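Local coordinates for 2',5'-phosphodiesterase 12 (Homo sapiens, PDB 4Z0V), which belongs to the endonuclease/exonuclease/phosphatase family of DNase I-like folds and holds a bound magnesium ion in this model, at residues Pro150-Ala153 and Pro154-Glu158; Asn164-Gln167 and Lys168-Gly172; Asp351-Ser354 and Asn355-Glu359. All blocks are in the same frame, centred on the assembly; numbering follows the deposited sequence.

Interaction 1: Pro150-Ala153 and Pro154-Glu158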
loop_
_atom_site.group_PDB
_atom_site.type_symbol
_atom_site.label_atom_id
_atom_site.label_comp_id
_atom_site.label_asym_id
_atom_site.label_seq_id
_atom_site.Cartn_x
_atom_site.Cartn_y
_atom_site.Cartn_z
ATOM N N PRO A 150 2.599 18.847 14.387
ATOM C CA PRO A 150 2.912 20.293 14.335
ATOM C C PRO A 150 4.317 20.601 13.814
ATOM O O PRO A 150 4.552 21.693 13.275
ATOM C CB PRO A 150 2.751 20.739 15.789
ATOM C CG PRO A 150 2.953 19.495 16.611
ATOM C CD PRO A 150 2.348 18.401 15.772
ATOM N N TYR A 151 5.219 19.612 13.917
ATOM C CA TYR A 151 6.608 19.653 13.475
ATOM C C TYR A 151 6.747 19.539 11.959
ATOM O O TYR A 151 7.831 19.771 11.429
ATOM C CB TYR A 151 7.407 18.511 14.144
ATOM C CG TYR A 151 6.719 17.158 14.086
ATOM C CD1 TYR A 151 6.745 16.385 12.926
ATOM C CD2 TYR A 151 6.022 16.661 15.185
ATOM C CE1 TYR A 151 6.094 15.156 12.862
ATOM C CE2 TYR A 151 5.352 15.440 15.126
ATOM C CZ TYR A 151 5.381 14.696 13.957
ATOM O OH TYR A 151 4.785 13.461 13.927
ATOM N N CYS A 152 5.684 19.124 11.261
ATOM C CA CYS A 152 5.755 18.910 9.823
ATOM C C CYS A 152 5.409 20.189 9.098
ATOM O O CYS A 152 4.487 20.873 9.498
ATOM C CB CYS A 152 4.821 17.770 9.415
ATOM S SG CYS A 152 4.892 17.352 7.656
ATOM N N ALA A 153 6.129 20.510 8.034
ATOM C CA ALA A 153 5.785 21.686 7.227
ATOM C C ALA A 153 4.349 21.512 6.698
ATOM O O ALA A 153 4.063 20.465 6.123
ATOM C CB ALA A 153 6.766 21.824 6.079
ATOM N N PRO A 154 3.403 22.438 6.966
ATOM C CA PRO A 154 2.025 22.234 6.500
ATOM C C PRO A 154 1.914 21.875 5.014
ATOM O O PRO A 154 1.090 21.029 4.685
ATOM C CB PRO A 154 1.366 23.582 6.790
ATOM C CG PRO A 154 2.109 24.072 8.008
ATOM C CD PRO A 154 3.522 23.697 7.739
ATOM N N TYR A 155 2.757 22.458 4.134
ATOM C CA TYR A 155 2.707 22.144 2.701
ATOM C C TYR A 155 3.018 20.661 2.467
ATOM O O TYR A 155 2.496 20.080 1.517
ATOM C CB TYR A 155 3.641 23.045 1.841
ATOM C CG TYR A 155 5.131 22.759 1.923
ATOM C CD1 TYR A 155 5.725 21.808 1.099
ATOM C CD2 TYR A 155 5.956 23.492 2.770
ATOM C CE1 TYR A 155 7.093 21.556 1.153
ATOM C CE2 TYR A 155 7.334 23.282 2.800
ATOM C CZ TYR A 155 7.896 22.308 1.993
ATOM O OH TYR A 155 9.245 22.086 2.028
ATOM N N ALA A 156 3.877 20.071 3.311
ATOM C CA ALA A 156 4.287 18.661 3.184
ATOM C C ALA A 156 3.198 17.691 3.659
ATOM O O ALA A 156 3.358 16.493 3.471
ATOM C CB ALA A 156 5.579 18.407 3.940
ATOM N N LEU A 157 2.118 18.184 4.291
ATOM C CA LEU A 157 0.989 17.333 4.725
ATOM C C LEU A 157 -0.078 17.245 3.665
ATOM O O LEU A 157 -0.906 16.332 3.683
ATOM C CB LEU A 157 0.327 17.894 5.999
ATOM C CG LEU A 157 0.818 17.371 7.315
ATOM C CD1 LEU A 157 0.159 18.151 8.449
ATOM C CD2 LEU A 157 0.550 15.861 7.455
ATOM N N GLU A 158 -0.113 18.261 2.790
ATOM C CA GLU A 158 -1.062 18.411 1.701
ATOM C C GLU A 158 -1.026 17.209 0.782
ATOM O O GLU A 158 0.063 16.713 0.488
ATOM C CB GLU A 158 -0.718 19.680 0.913
ATOM C CG GLU A 158 -0.810 20.931 1.778
ATOM C CD GLU A 158 -1.889 21.907 1.368
ATOM O OE1 GLU A 158 -1.779 22.493 0.266
ATOM O OE2 GLU A 158 -2.831 22.110 2.166
#
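The loop that joins helix 142-148 to helix 159-172 in the DNase I-like domain closes here into a short turn with helical backbone angles, in which Ala153 meets Tyr155 and Ala156. Its hydrogen bond across the two segments runs from Ala156 N to Ala153 O, at 2.8 Å. The N-H points at the oxygen with an angle of 132°, well short of straight. A second bond of the same span follows, from Leu157 N to Pro154 O at 3.1 Å, and these two links hold the chain curled until Glu158 takes up the N-cap position of the next helix.

Apolar side chains add to the backbone bonds. The methyl of Ala153 leans obliquely on the Tyr155 ring, its CB 3.6 Å from CE2. That ring reaches back because Tyr155 CG sits between the backbone N and the carbonyl carbon (chi1 74°), which turns it toward the preceding residues; Tyr161 meets it edge-to-face, and Val424 touches both Tyr155 and Ala153. Further back, the hydroxyl of Tyr151 is hydrogen-bonded to Leu421 O and Gly385 N, which belong to two separate parts of the chain. The thiol of the buried Cys152, with SG anti to the backbone N (chi1 -177°), is directed at the methyl of Ala156, SG to CB 3.9 Å, and also meets the branch carbon of Leu157, SG to CG 4.1 Å.

Interaction 2: Asn164-Gln167 and Lys168-Gly172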
loop_
_atom_site.group_PDB
_atom_site.type_symbol
_atom_site.label_atom_id
_atom_site.label_comp_id
_atom_site.label_asym_id
_atom_site.label_seq_id
_atom_site.Cartn_x
_atom_site.Cartn_y
_atom_site.Cartn_z
ATOM N N ASN A 164 2.960 13.029 -4.698
ATOM C CA ASN A 164 4.137 13.028 -5.573
ATOM C C ASN A 164 5.256 12.140 -4.998
ATOM O O ASN A 164 5.844 11.315 -5.710
ATOM C CB ASN A 164 4.633 14.439 -5.784
ATOM C CG ASN A 164 4.556 14.869 -7.217
ATOM O OD1 ASN A 164 5.574 15.056 -7.878
ATOM N ND2 ASN A 164 3.353 15.007 -7.736
ATOM N N LEU A 165 5.501 12.280 -3.690
ATOM C CA LEU A 165 6.527 11.484 -3.027
ATOM C C LEU A 165 6.170 10.018 -3.013
ATOM O O LEU A 165 7.038 9.195 -3.274
ATOM C CB LEU A 165 6.739 11.986 -1.587
ATOM C CG LEU A 165 7.781 13.085 -1.399
ATOM C CD1 LEU A 165 7.408 14.348 -2.171
ATOM C CD2 LEU A 165 7.908 13.428 0.081
ATOM N N ILE A 166 4.897 9.688 -2.753
ATOM C CA ILE A 166 4.423 8.285 -2.680
ATOM C C ILE A 166 4.533 7.648 -4.066
ATOM O O ILE A 166 4.947 6.507 -4.186
ATOM C CB ILE A 166 2.977 8.215 -2.110
ATOM C CG1 ILE A 166 2.980 8.488 -0.572
ATOM C CG2 ILE A 166 2.310 6.844 -2.405
ATOM C CD1 ILE A 166 1.596 8.996 -0.004
ATOM N N GLN A 167 4.223 8.402 -5.113
ATOM C CA GLN A 167 4.360 7.887 -6.466
ATOM C C GLN A 167 5.819 7.591 -6.774
ATOM O O GLN A 167 6.130 6.502 -7.258
ATOM C CB GLN A 167 3.795 8.891 -7.488
ATOM C CG GLN A 167 2.255 8.909 -7.520
ATOM C CD GLN A 167 1.778 9.919 -8.564
ATOM O OE1 GLN A 167 2.445 10.902 -8.856
ATOM N NE2 GLN A 167 0.623 9.697 -9.166
ATOM N N LYS A 168 6.720 8.523 -6.432
ATOM C CA LYS A 168 8.147 8.309 -6.673
ATOM C C LYS A 168 8.651 7.110 -5.841
ATOM O O LYS A 168 9.361 6.252 -6.343
ATOM C CB LYS A 168 8.951 9.575 -6.344
ATOM C CG LYS A 168 10.443 9.376 -6.700
ATOM C CD LYS A 168 11.297 10.607 -6.522
ATOM C CE LYS A 168 12.736 10.321 -6.945
ATOM N NZ LYS A 168 13.539 11.582 -6.844
ATOM N N GLU A 169 8.245 7.066 -4.587
ATOM C CA GLU A 169 8.644 6.003 -3.666
ATOM C C GLU A 169 8.226 4.626 -4.173
ATOM O O GLU A 169 9.059 3.737 -4.310
ATOM C CB GLU A 169 8.054 6.246 -2.275
ATOM C CG GLU A 169 8.491 5.138 -1.330
ATOM C CD GLU A 169 8.133 5.379 0.113
ATOM O OE1 GLU A 169 8.490 4.519 0.948
ATOM O OE2 GLU A 169 7.489 6.410 0.408
ATOM N N LEU A 170 6.925 4.437 -4.404
ATOM C CA LEU A 170 6.425 3.147 -4.819
ATOM C C LEU A 170 6.907 2.735 -6.166
ATOM O O LEU A 170 7.332 1.598 -6.302
ATOM C CB LEU A 170 4.881 3.131 -4.775
ATOM C CG LEU A 170 4.308 3.200 -3.360
ATOM C CD1 LEU A 170 2.769 3.184 -3.411
ATOM C CD2 LEU A 170 4.804 1.988 -2.514
ATOM N N THR A 171 6.907 3.629 -7.162
ATOM C CA THR A 171 7.386 3.215 -8.489
ATOM C C THR A 171 8.877 2.883 -8.469
ATOM O O THR A 171 9.297 1.953 -9.157
ATOM C CB THR A 171 7.068 4.268 -9.547
ATOM O OG1 THR A 171 7.743 5.494 -9.221
ATOM C CG2 THR A 171 5.521 4.499 -9.709
ATOM N N GLY A 172 9.626 3.589 -7.622
ATOM C CA GLY A 172 11.051 3.364 -7.429
ATOM C C GLY A 172 11.402 2.017 -6.814
ATOM O O GLY A 172 12.522 1.536 -7.015
#
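With Ile166 CG2 anti to the backbone N and Leu170 CG anti to its own carbonyl carbon (chi1 -68°), the two side chains lie alongside each other on one face of helix 159-172 and point the same way, Ile166 CG2 meeting Leu170 CD1 at 3.8 Å. One turn spacing also brings Thr171 onto Gln167. Thr171 OG1 sits between the backbone N and the carbonyl carbon (chi1 62°), which brings it to Gln167 O, to which it donates at 2.7 Å. Thr171 N donates to that same oxygen at 3.0 Å, and the two donors arrive from opposite faces of the carbonyl plane, so one carbonyl oxygen is gripped twice. The regular alpha-helical i to i+4 ladder is completed by bonds such as Leu170 N to Ile166 O, nearly straight at 173°.

Polar ends leave the helix for other partners: Gln167 NE2 reaches Ser191 O, Glu169 OE1 pairs with Tyr173 OH and Glu169 OE2 with Tyr131 OH. The extended Lys168 bonds through NZ to Gly22 O and makes a cation-pi contact with Phe23. Ile166, Gln167, Leu170 and Thr171 pack on helix 185-198, Leu170 also touches Ile178 and Leu180 of strand 177-184, and Lys168 and Glu169 rest on Phe110 of helix 110-113.

Interaction 3: Asp351-Ser354 and Asn355-Glu359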
loop_
_atom_site.group_PDB
_atom_site.type_symbol
_atom_site.label_atom_id
_atom_site.label_comp_id
_atom_site.label_asym_id
_atom_site.label_seq_id
_atom_site.Cartn_x
_atom_site.Cartn_y
_atom_site.Cartn_z
ATOM N N ASP A 351 -3.330 -9.734 27.352
ATOM C CA ASP A 351 -4.065 -8.955 26.347
ATOM C C ASP A 351 -5.563 -9.312 26.323
ATOM O O ASP A 351 -6.343 -8.528 25.795
ATOM C CB ASP A 351 -3.437 -9.094 24.945
ATOM C CG ASP A 351 -2.170 -8.276 24.781
ATOM O OD1 ASP A 351 -1.763 -7.593 25.757
ATOM O OD2 ASP A 351 -1.620 -8.258 23.671
ATOM N N TRP A 352 -5.974 -10.443 26.933
ATOM C CA TRP A 352 -7.393 -10.796 27.008
ATOM C C TRP A 352 -8.175 -9.841 27.913
ATOM O O TRP A 352 -9.407 -9.844 27.879
ATOM C CB TRP A 352 -7.588 -12.244 27.444
ATOM C CG TRP A 352 -7.078 -13.217 26.420
ATOM C CD1 TRP A 352 -6.102 -14.149 26.597
ATOM C CD2 TRP A 352 -7.514 -13.345 25.052
ATOM N NE1 TRP A 352 -5.917 -14.869 25.439
ATOM C CE2 TRP A 352 -6.756 -14.384 24.469
ATOM C CE3 TRP A 352 -8.438 -12.648 24.248
ATOM C CZ2 TRP A 352 -6.912 -14.767 23.129
ATOM C CZ3 TRP A 352 -8.580 -13.015 22.912
ATOM C CH2 TRP A 352 -7.817 -14.054 22.365
ATOM N N ALA A 353 -7.466 -9.004 28.688
ATOM C CA ALA A 353 -8.100 -7.986 29.533
ATOM C C ALA A 353 -7.439 -6.629 29.251
ATOM O O ALA A 353 -7.301 -5.800 30.153
ATOM C CB ALA A 353 -7.991 -8.377 31.010
ATOM N N SER A 354 -7.069 -6.383 27.956
ATOM C CA SER A 354 -6.376 -5.166 27.508
ATOM C C SER A 354 -7.168 -3.871 27.761
ATOM O O SER A 354 -6.550 -2.812 27.879
ATOM C CB SER A 354 -6.016 -5.257 26.027
ATOM O OG SER A 354 -7.182 -5.380 25.231
ATOM N N ASN A 355 -8.501 -3.937 27.810
ATOM C CA ASN A 355 -9.328 -2.748 28.060
ATOM C C ASN A 355 -10.134 -2.829 29.391
ATOM O O ASN A 355 -11.176 -2.191 29.525
ATOM C CB ASN A 355 -10.282 -2.477 26.896
ATOM C CG ASN A 355 -10.754 -1.032 26.854
ATOM O OD1 ASN A 355 -10.076 -0.115 27.327
ATOM N ND2 ASN A 355 -11.947 -0.802 26.332
ATOM N N GLY A 356 -9.640 -3.590 30.355
ATOM C CA GLY A 356 -10.307 -3.722 31.648
ATOM C C GLY A 356 -11.138 -4.982 31.799
ATOM O O GLY A 356 -11.274 -5.771 30.852
ATOM N N GLU A 357 -11.711 -5.170 33.006
ATOM C CA GLU A 357 -12.499 -6.348 33.364
ATOM C C GLU A 357 -13.817 -6.466 32.632
ATOM O O GLU A 357 -14.227 -7.583 32.344
ATOM C CB GLU A 357 -12.804 -6.368 34.882
ATOM C CG GLU A 357 -11.604 -6.672 35.748
ATOM C CD GLU A 357 -10.958 -8.020 35.490
ATOM O OE1 GLU A 357 -11.524 -9.053 35.913
ATOM O OE2 GLU A 357 -9.888 -8.038 34.843
ATOM N N GLU A 358 -14.517 -5.356 32.385
ATOM C CA GLU A 358 -15.828 -5.421 31.747
ATOM C C GLU A 358 -15.758 -6.141 30.382
ATOM O O GLU A 358 -16.623 -6.970 30.089
ATOM C CB GLU A 358 -16.431 -4.018 31.584
ATOM N N GLU A 359 -14.671 -5.893 29.621
ATOM C CA GLU A 359 -14.431 -6.408 28.262
ATOM C C GLU A 359 -13.387 -7.546 28.223
ATOM O O GLU A 359 -12.865 -7.873 27.151
ATOM C CB GLU A 359 -14.001 -5.248 27.345
ATOM C CG GLU A 359 -15.118 -4.251 27.071
ATOM C CD GLU A 359 -14.730 -2.948 26.394
ATOM O OE1 GLU A 359 -13.729 -2.916 25.634
ATOM O OE2 GLU A 359 -15.470 -1.958 26.594
#
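Ala353 and Gly356 close a type I beta turn, in which Gly356 N donates to Ala353 O at 3.2 Å with an N-H angle of 159°. Just before it, Ser354 N bonds back to Asp351 O, so that the end of a short 3-10 segment runs straight into the turn. At Gly356 the positive phi of 100° would jam a CB against the preceding carbonyl oxygen. The Ala353 methyl lies loosely beside the glycine carbonyl, Ala353 CB to Gly356 O 4.2 Å.

The turn belongs to the loop between strands 344-345 and 365-366, at the surface of the DNase I-like domain, where it lies against helix 295-316. Ser354 OG is hydrogen-bonded to Lys293 O, just before that helix, and to Tyr296 N in its first turn. Asn355 CG is anti to the backbone N (chi1 -158°), and its ND2 spans the bend to Glu359 OE1 at 2.9 Å. This bond lies in the amide plane of Asn355 but comes from above the carboxylate of Glu359, whose OE1 is also hydrogen-bonded to Tyr296 OH.

All three contacts are local and lie in the same DNase I-like domain, yet their settings differ. Interaction 2 is the buried one, on helix 159-172, where an alpha-helical ladder is joined by apolar packing, a threonine hydroxyl bond and polar ends of Gln167, Lys168 and Glu169 that bond outward. Interaction 1 is partly buried and leads directly into that helix; its nearest atoms are about 6 Å from those of interaction 2, and it uses i to i+3 bonds and small apolar contacts. Interaction 3 is a surface turn, about 41 Å from interaction 2 between centres, held mainly by backbone and side-chain polar bonds; its Asp351, Trp352 and Asn355 touch helix 295-316.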